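Local coordinates for cellulase (Bacillus sp. BG-CS10, PDB 5E09), which probably hydrolyses internal beta-1,4-glucosidic bonds of cellulose, as a salt-adapted, trimodular family 5 glycoside hydrolase with a family 46 carbohydrate-binding module, at residues P40-D52 against R83-L96. Sequence-based numbering, arbitrary orientation.
Sequences PRVTRELIKTIAD and RVEQVIDWALEEDL
R44 lies over the indole of W90 where helix 44-52 and the 83-93 part of helix 78-93, neighbours on the outside of the family 5 TIM barrel, cross at -34° with axes 9.4 Å apart at closest approach. R44 CD stands 3.5 Å from the centroid of the five-membered ring, 13° off the ring normal, a CH-pi contact; Q86 CG backs the opposite face, and V42 O meets the ring edge near its plane. The R44 chain leaves with CG opposite the backbone N and bends at chi2, which carries it past the indole to a salt-bridge network with E93 and E94. R44 NH2 reaches E93 OE1 at 3.1 Å in a weak, strongly bent hydrogen bond, guanidinium and carboxylate planes being steeply inclined; the pairing with E94 is modelled too tightly for its exact geometry to be trusted. Replacing W90 with an alanine would remove the indole and is likely to leave the aliphatic part of R44 without its flat support, its guanidinium freer to swing from the glutamates. Beneath these charged groups, I47 points CG2 at the A91 backbone, 3.6 Å from A91 CA, and also touches L96 CD1, while I47 CD1 meets V87 CG1. V42 lies across V87, with V42 CB 3.7 Å from V87 CG2. A51 CB packs on E94 CB. At the N-terminal end of both segments, R41 and R83 stack their guanidinium planes 23° apart, R41 NH1 lying 3.8 Å from R83 CD, their like charges probably offset by salt bridges to D33 and E34 respectively. Deeper still, V87, A91 and L96 rest on barrel strand 57-60, and V42 on 20-23. A Schellman motif at D95 ends helix 78-93 and turns L96 inward. T43 N-caps helix 44-52: its OG1 also hydrogen-bonds with Y321 OH and accepts from L46 N at 3.0 Å.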
ATOM      1  N   PRO A  40     -17.896  -7.786  -2.907  1.00 49.51           N
ATOM      2  CA  PRO A  40     -19.360  -7.830  -2.820  1.00 45.62           C
ATOM      3  C   PRO A  40     -19.963  -6.435  -2.922  1.00 61.38           C
ATOM      4  O   PRO A  40     -19.228  -5.455  -2.777  1.00 57.60           O
ATOM      5  CB  PRO A  40     -19.611  -8.429  -1.435  1.00 51.58           C
ATOM      6  CG  PRO A  40     -18.389  -8.046  -0.644  1.00 61.46           C
ATOM      7  CD  PRO A  40     -17.249  -8.107  -1.623  1.00 43.23           C
ATOM      8  N   ARG A  41     -21.270  -6.341  -3.161  1.00 47.75           N
ATOM      9  CA  ARG A  41     -21.927  -5.042  -3.144  1.00 53.63           C
ATOM     10  C   ARG A  41     -21.815  -4.446  -1.750  1.00 57.54           C
ATOM     11  O   ARG A  41     -21.718  -5.173  -0.760  1.00 50.34           O
ATOM     12  CB  ARG A  41     -23.388  -5.149  -3.589  1.00 47.52           C
ATOM     13  CG  ARG A  41     -23.518  -5.295  -5.099  1.00 61.70           C
ATOM     14  CD  ARG A  41     -24.937  -5.111  -5.621  1.00 60.90           C
ATOM     15  NE  ARG A  41     -24.967  -5.246  -7.077  1.00 62.95           N
ATOM     16  CZ  ARG A  41     -26.022  -4.978  -7.840  1.00 64.32           C
ATOM     17  NH1 ARG A  41     -27.153  -4.553  -7.291  1.00 55.92           N
ATOM     18  NH2 ARG A  41     -25.947  -5.133  -9.156  1.00 64.21           N
ATOM     19  N   VAL A  42     -21.799  -3.122  -1.678  1.00 53.95           N
ATOM     20  CA  VAL A  42     -21.564  -2.441  -0.414  1.00 52.13           C
ATOM     21  C   VAL A  42     -22.731  -2.662   0.539  1.00 60.89           C
ATOM     22  O   VAL A  42     -23.893  -2.565   0.145  1.00 58.60           O
ATOM     23  CB  VAL A  42     -21.342  -0.931  -0.626  1.00 54.09           C
ATOM     24  CG1 VAL A  42     -21.040  -0.235   0.696  1.00 45.49           C
ATOM     25  CG2 VAL A  42     -20.220  -0.701  -1.630  1.00 42.97           C
ATOM     26  N   THR A  43     -22.415  -2.983   1.790  1.00 54.84           N
ATOM     27  CA  THR A  43     -23.440  -3.148   2.810  1.00 44.87           C
ATOM     28  C   THR A  43     -23.380  -1.997   3.804  1.00 48.99           C
ATOM     29  O   THR A  43     -22.346  -1.342   3.945  1.00 48.72           O
ATOM     30  CB  THR A  43     -23.288  -4.490   3.561  1.00 51.29           C
ATOM     31  OG1 THR A  43     -22.094  -4.473   4.357  1.00 39.71           O
ATOM     32  CG2 THR A  43     -23.239  -5.655   2.574  1.00 40.74           C
ATOM     33  N   ARG A  44     -24.496  -1.742   4.481  1.00 42.34           N
ATOM     34  CA  ARG A  44     -24.535  -0.757   5.554  1.00 51.38           C
ATOM     35  C   ARG A  44     -23.508  -1.097   6.636  1.00 50.22           C
ATOM     36  O   ARG A  44     -22.894  -0.211   7.247  1.00 51.51           O
ATOM     37  CB  ARG A  44     -25.940  -0.696   6.160  1.00 55.28           C
ATOM     38  CG  ARG A  44     -26.130   0.351   7.239  1.00 48.48           C
ATOM     39  CD  ARG A  44     -26.041   1.749   6.659  1.00 54.86           C
ATOM     40  NE  ARG A  44     -26.556   2.757   7.578  1.00 55.67           N
ATOM     41  CZ  ARG A  44     -25.817   3.369   8.498  1.00 68.75           C
ATOM     42  NH1 ARG A  44     -24.531   3.067   8.620  1.00 60.20           N
ATOM     43  NH2 ARG A  44     -26.362   4.278   9.296  1.00 73.17           N
ATOM     44  N   GLU A  45     -23.326  -2.391   6.863  1.00 46.70           N
ATOM     45  CA  GLU A  45     -22.443  -2.864   7.918  1.00 58.60           C
ATOM     46  C   GLU A  45     -20.981  -2.621   7.576  1.00 53.90           C
ATOM     47  O   GLU A  45     -20.159  -2.448   8.472  1.00 46.49           O
ATOM     48  CB  GLU A  45     -22.693  -4.353   8.194  1.00 56.20           C
ATOM     49  CG  GLU A  45     -24.069  -4.678   8.752  1.00 56.86           C
ATOM     50  CD  GLU A  45     -25.135  -4.847   7.676  1.00 85.06           C
ATOM     51  OE1 GLU A  45     -24.830  -4.658   6.476  1.00 90.92           O
ATOM     52  OE2 GLU A  45     -26.292  -5.159   8.037  1.00 72.56           O
ATOM     53  N   LEU A  46     -20.657  -2.608   6.284  1.00 49.17           N
ATOM     54  CA  LEU A  46     -19.302  -2.271   5.850  1.00 55.50           C
ATOM     55  C   LEU A  46     -18.942  -0.850   6.275  1.00 42.66           C
ATOM     56  O   LEU A  46     -17.919  -0.614   6.935  1.00 54.94           O
ATOM     57  CB  LEU A  46     -19.170  -2.415   4.334  1.00 47.82           C
ATOM     58  CG  LEU A  46     -17.756  -2.211   3.791  1.00 41.77           C
ATOM     59  CD1 LEU A  46     -16.810  -3.171   4.471  1.00 39.15           C
ATOM     60  CD2 LEU A  46     -17.711  -2.403   2.284  1.00 37.13           C
ATOM     61  N   ILE A  47     -19.803   0.088   5.897  1.00 42.46           N
ATOM     62  CA  ILE A  47     -19.633   1.492   6.244  1.00 40.90           C
ATOM     63  C   ILE A  47     -19.582   1.690   7.754  1.00 49.86           C
ATOM     64  O   ILE A  47     -18.684   2.374   8.286  1.00 50.15           O
ATOM     65  CB  ILE A  47     -20.775   2.345   5.654  1.00 46.19           C
ATOM     66  CG1 ILE A  47     -20.964   2.028   4.170  1.00 46.63           C
ATOM     67  CG2 ILE A  47     -20.508   3.826   5.862  1.00 47.03           C
ATOM     68  CD1 ILE A  47     -19.728   2.265   3.318  1.00 40.77           C
ATOM     69  N   LYS A  48     -20.541   1.083   8.450  1.00 56.52           N
ATOM     70  CA  LYS A  48     -20.593   1.207   9.901  1.00 49.10           C
ATOM     71  C   LYS A  48     -19.323   0.650  10.538  1.00 50.15           C
ATOM     72  O   LYS A  48     -18.824   1.197  11.517  1.00 45.18           O
ATOM     73  CB  LYS A  48     -21.826   0.499  10.471  1.00 63.27           C
ATOM     74  CG  LYS A  48     -21.766   0.294  11.980  1.00 67.24           C
ATOM     75  CD  LYS A  48     -23.125   0.018  12.592  1.00 66.99           C
ATOM     76  CE  LYS A  48     -22.975  -0.403  14.042  1.00 72.90           C
ATOM     77  NZ  LYS A  48     -21.880  -1.405  14.226  1.00 83.30           N
ATOM     78  N   THR A  49     -18.797  -0.432   9.976  1.00 44.74           N
ATOM     79  CA  THR A  49     -17.575  -1.033  10.492  1.00 43.08           C
ATOM     80  C   THR A  49     -16.407  -0.067  10.334  1.00 51.58           C
ATOM     81  O   THR A  49     -15.632   0.145  11.268  1.00 40.81           O
ATOM     82  CB  THR A  49     -17.233  -2.346   9.775  1.00 51.89           C
ATOM     83  OG1 THR A  49     -18.341  -3.253   9.863  1.00 50.97           O
ATOM     84  CG2 THR A  49     -15.995  -2.977  10.399  1.00 39.77           C
ATOM     85  N   ILE A  50     -16.291   0.519   9.146  1.00 49.23           N
ATOM     86  CA  ILE A  50     -15.231   1.490   8.892  1.00 44.26           C
ATOM     87  C   ILE A  50     -15.294   2.654   9.884  1.00 46.93           C
ATOM     88  O   ILE A  50     -14.259   3.117  10.378  1.00 41.44           O
ATOM     89  CB  ILE A  50     -15.303   2.025   7.448  1.00 51.20           C
ATOM     90  CG1 ILE A  50     -14.936   0.906   6.464  1.00 46.66           C
ATOM     91  CG2 ILE A  50     -14.394   3.232   7.263  1.00 36.44           C
ATOM     92  CD1 ILE A  50     -13.612   0.231   6.768  1.00 38.29           C
ATOM     93  N   ALA A  51     -16.503   3.117  10.195  1.00 51.01           N
ATOM     94  CA  ALA A  51     -16.638   4.172  11.201  1.00 43.08           C
ATOM     95  C   ALA A  51     -16.239   3.672  12.594  1.00 42.72           C
ATOM     96  O   ALA A  51     -15.497   4.344  13.311  1.00 55.29           O
ATOM     97  CB  ALA A  51     -18.053   4.713  11.219  1.00 45.39           C
ATOM     98  N   ASP A  52     -16.724   2.489  12.964  1.00 52.05           N
ATOM     99  CA  ASP A  52     -16.442   1.896  14.277  1.00 52.51           C
ATOM    100  C   ASP A  52     -14.949   1.710  14.528  1.00 50.60           C
ATOM    101  O   ASP A  52     -14.484   1.845  15.659  1.00 49.65           O
ATOM    102  CB  ASP A  52     -17.141   0.537  14.426  1.00 53.15           C
ATOM    103  CG  ASP A  52     -16.959  -0.074  15.805  1.00 79.14           C
ATOM    104  OD1 ASP A  52     -16.305   0.559  16.663  1.00 72.29           O
ATOM    105  OD2 ASP A  52     -17.468  -1.198  16.027  1.00 66.84           O
ATOM    106  N   ARG A  83     -27.183   3.562  -6.342  1.00 47.74           N
ATOM    107  CA  ARG A  83     -26.398   2.766  -5.397  1.00 45.32           C
ATOM    108  C   ARG A  83     -25.241   3.586  -4.827  1.00 45.02           C
ATOM    109  O   ARG A  83     -25.039   3.631  -3.603  1.00 49.49           O
ATOM    110  CB  ARG A  83     -25.878   1.488  -6.056  1.00 40.69           C
ATOM    111  CG  ARG A  83     -26.984   0.547  -6.499  1.00 53.87           C
ATOM    112  CD  ARG A  83     -26.490  -0.880  -6.693  1.00 45.33           C
ATOM    113  NE  ARG A  83     -25.467  -0.977  -7.727  1.00 58.50           N
ATOM    114  CZ  ARG A  83     -25.715  -1.214  -9.012  1.00 54.99           C
ATOM    115  NH1 ARG A  83     -26.961  -1.380  -9.435  1.00 58.05           N
ATOM    116  NH2 ARG A  83     -24.712  -1.287  -9.876  1.00 56.50           N
ATOM    117  N   VAL A  84     -24.499   4.248  -5.714  1.00 40.36           N
ATOM    118  CA  VAL A  84     -23.432   5.157  -5.297  1.00 39.34           C
ATOM    119  C   VAL A  84     -23.937   6.201  -4.288  1.00 45.24           C
ATOM    120  O   VAL A  84     -23.330   6.409  -3.221  1.00 48.10           O
ATOM    121  CB  VAL A  84     -22.808   5.878  -6.517  1.00 41.35           C
ATOM    122  CG1 VAL A  84     -21.860   6.985  -6.072  1.00 38.43           C
ATOM    123  CG2 VAL A  84     -22.083   4.882  -7.410  1.00 46.04           C
ATOM    124  N   GLU A  85     -25.059   6.837  -4.620  1.00 47.11           N
ATOM    125  CA  GLU A  85     -25.637   7.852  -3.745  1.00 42.29           C
ATOM    126  C   GLU A  85     -26.049   7.263  -2.403  1.00 45.67           C
ATOM    127  O   GLU A  85     -25.883   7.898  -1.362  1.00 48.36           O
ATOM    128  CB  GLU A  85     -26.845   8.526  -4.398  1.00 48.43           C
ATOM    129  CG  GLU A  85     -27.537   9.523  -3.476  1.00 47.40           C
ATOM    130  CD  GLU A  85     -28.655  10.293  -4.156  1.00 74.05           C
ATOM    131  OE1 GLU A  85     -29.110   9.862  -5.239  1.00 54.14           O
ATOM    132  OE2 GLU A  85     -29.073  11.337  -3.605  1.00 75.44           O
ATOM    133  N   GLN A  86     -26.590   6.050  -2.428  1.00 47.75           N
ATOM    134  CA  GLN A  86     -27.003   5.394  -1.198  1.00 42.79           C
ATOM    135  C   GLN A  86     -25.801   5.157  -0.295  1.00 41.60           C
ATOM    136  O   GLN A  86     -25.858   5.417   0.908  1.00 40.02           O
ATOM    137  CB  GLN A  86     -27.714   4.072  -1.490  1.00 45.53           C
ATOM    138  CG  GLN A  86     -27.998   3.264  -0.233  1.00 56.76           C
ATOM    139  CD  GLN A  86     -29.430   2.780  -0.154  1.00 70.06           C
ATOM    140  OE1 GLN A  86     -29.994   2.305  -1.138  1.00 70.56           O
ATOM    141  NE2 GLN A  86     -30.032   2.912   1.024  1.00 74.10           N
ATOM    142  N   VAL A  87     -24.706   4.675  -0.874  1.00 41.02           N
ATOM    143  CA  VAL A  87     -23.512   4.431  -0.073  1.00 49.78           C
ATOM    144  C   VAL A  87     -23.025   5.741   0.543  1.00 59.54           C
ATOM    145  O   VAL A  87     -22.701   5.804   1.746  1.00 44.91           O
ATOM    146  CB  VAL A  87     -22.398   3.793  -0.896  1.00 42.85           C
ATOM    147  CG1 VAL A  87     -21.105   3.749  -0.092  1.00 43.61           C
ATOM    148  CG2 VAL A  87     -22.813   2.400  -1.330  1.00 38.93           C
ATOM    149  N   ILE A  88     -23.011   6.791  -0.277  1.00 44.27           N
ATOM    150  CA  ILE A  88     -22.630   8.117   0.208  1.00 52.21           C
ATOM    151  C   ILE A  88     -23.521   8.581   1.372  1.00 49.93           C
ATOM    152  O   ILE A  88     -23.038   9.166   2.350  1.00 49.56           O
ATOM    153  CB  ILE A  88     -22.676   9.152  -0.938  1.00 45.90           C
ATOM    154  CG1 ILE A  88     -21.570   8.850  -1.950  1.00 43.37           C
ATOM    155  CG2 ILE A  88     -22.536  10.569  -0.395  1.00 47.51           C
ATOM    156  CD1 ILE A  88     -21.542   9.781  -3.139  1.00 49.97           C
ATOM    157  N   ASP A  89     -24.819   8.305   1.270  1.00 46.96           N
ATOM    158  CA  ASP A  89     -25.764   8.675   2.320  1.00 62.08           C
ATOM    159  C   ASP A  89     -25.463   7.917   3.601  1.00 46.27           C
ATOM    160  O   ASP A  89     -25.448   8.504   4.678  1.00 50.11           O
ATOM    161  CB  ASP A  89     -27.208   8.416   1.881  1.00 46.44           C
ATOM    162  CG  ASP A  89     -27.673   9.389   0.817  1.00 59.40           C
ATOM    163  OD1 ASP A  89     -27.041  10.458   0.669  1.00 55.91           O
ATOM    164  OD2 ASP A  89     -28.676   9.091   0.133  1.00 67.80           O
ATOM    165  N   TRP A  90     -25.227   6.613   3.473  1.00 47.97           N
ATOM    166  CA  TRP A  90     -24.857   5.775   4.610  1.00 49.50           C
ATOM    167  C   TRP A  90     -23.639   6.328   5.336  1.00 54.47           C
ATOM    168  O   TRP A  90     -23.615   6.412   6.568  1.00 47.22           O
ATOM    169  CB  TRP A  90     -24.566   4.348   4.153  1.00 42.36           C
ATOM    170  CG  TRP A  90     -25.777   3.562   3.778  1.00 54.58           C
ATOM    171  CD1 TRP A  90     -27.074   3.844   4.093  1.00 48.42           C
ATOM    172  CD2 TRP A  90     -25.803   2.349   3.019  1.00 42.06           C
ATOM    173  NE1 TRP A  90     -27.905   2.878   3.578  1.00 49.18           N
ATOM    174  CE2 TRP A  90     -27.149   1.950   2.912  1.00 47.16           C
ATOM    175  CE3 TRP A  90     -24.816   1.560   2.423  1.00 40.13           C
ATOM    176  CZ2 TRP A  90     -27.534   0.801   2.229  1.00 43.16           C
ATOM    177  CZ3 TRP A  90     -25.200   0.419   1.742  1.00 59.27           C
ATOM    178  CH2 TRP A  90     -26.549   0.050   1.651  1.00 50.47           C
ATOM    179  N   ALA A  91     -22.630   6.703   4.556  1.00 53.36           N
ATOM    180  CA  ALA A  91     -21.387   7.210   5.119  1.00 41.05           C
ATOM    181  C   ALA A  91     -21.587   8.569   5.788  1.00 39.78           C
ATOM    182  O   ALA A  91     -20.996   8.844   6.829  1.00 36.25           O
ATOM    183  CB  ALA A  91     -20.317   7.289   4.041  1.00 43.63           C
ATOM    184  N   LEU A  92     -22.423   9.417   5.197  1.00 44.79           N
ATOM    185  CA  LEU A  92     -22.742  10.699   5.824  1.00 47.48           C
ATOM    186  C   LEU A  92     -23.500  10.483   7.140  1.00 48.36           C
ATOM    187  O   LEU A  92     -23.264  11.192   8.117  1.00 51.95           O
ATOM    188  CB  LEU A  92     -23.545  11.587   4.868  1.00 48.14           C
ATOM    189  CG  LEU A  92     -22.747  12.134   3.675  1.00 52.02           C
ATOM    190  CD1 LEU A  92     -23.649  12.820   2.661  1.00 38.83           C
ATOM    191  CD2 LEU A  92     -21.642  13.076   4.143  1.00 39.52           C
ATOM    192  N   GLU A  93     -24.388   9.488   7.162  1.00 49.99           N
ATOM    193  CA  GLU A  93     -25.131   9.117   8.369  1.00 48.48           C
ATOM    194  C   GLU A  93     -24.216   8.691   9.511  1.00 55.85           C
ATOM    195  O   GLU A  93     -24.508   8.956  10.675  1.00 48.99           O
ATOM    196  CB  GLU A  93     -26.110   7.983   8.070  1.00 57.58           C
ATOM    197  CG  GLU A  93     -27.277   8.359   7.180  1.00 62.02           C
ATOM    198  CD  GLU A  93     -28.074   7.142   6.746  1.00 70.73           C
ATOM    199  OE1 GLU A  93     -28.100   6.150   7.509  1.00 77.01           O
ATOM    200  OE2 GLU A  93     -28.662   7.169   5.640  1.00 61.76           O
ATOM    201  N   GLU A  94     -23.116   8.017   9.177  1.00 55.45           N
ATOM    202  CA  GLU A  94     -22.132   7.606  10.174  1.00 43.98           C
ATOM    203  C   GLU A  94     -21.229   8.763  10.581  1.00 45.68           C
ATOM    204  O   GLU A  94     -20.239   8.560  11.287  1.00 43.12           O
ATOM    205  CB  GLU A  94     -21.280   6.451   9.650  1.00 46.94           C
ATOM    206  CG  GLU A  94     -22.059   5.179   9.383  1.00 50.84           C
ATOM    207  CD  GLU A  94     -22.597   4.551  10.658  1.00 68.12           C
ATOM    208  OE1 GLU A  94     -22.027   4.812  11.740  1.00 61.78           O
ATOM    209  OE2 GLU A  94     -23.593   3.800  10.578  1.00 83.20           O
ATOM    210  N   ASP A  95     -21.580   9.963  10.119  1.00 51.19           N
ATOM    211  CA  ASP A  95     -20.828  11.193  10.385  1.00 60.20           C
ATOM    212  C   ASP A  95     -19.424  11.157   9.766  1.00 50.14           C
ATOM    213  O   ASP A  95     -18.511  11.842  10.226  1.00 54.66           O
ATOM    214  CB  ASP A  95     -20.739  11.459  11.895  1.00 58.35           C
ATOM    215  CG  ASP A  95     -22.070  11.880  12.495  1.00 83.16           C
ATOM    216  OD1 ASP A  95     -22.985  12.242  11.719  1.00 63.44           O
ATOM    217  OD2 ASP A  95     -22.203  11.846  13.739  1.00 79.35           O
ATOM    218  N   LEU A  96     -19.260  10.360   8.717  1.00 42.40           N
ATOM    219  CA  LEU A  96     -18.002  10.329   7.982  1.00 57.49           C
ATOM    220  C   LEU A  96     -17.923  11.474   6.978  1.00 48.62           C
ATOM    221  O   LEU A  96     -18.946  11.930   6.471  1.00 44.01           O
ATOM    222  CB  LEU A  96     -17.833   8.996   7.246  1.00 54.21           C
ATOM    223  CG  LEU A  96     -17.746   7.718   8.077  1.00 49.42           C
ATOM    224  CD1 LEU A  96     -17.815   6.492   7.167  1.00 45.74           C
ATOM    225  CD2 LEU A  96     -16.466   7.719   8.885  1.00 41.43           C
TER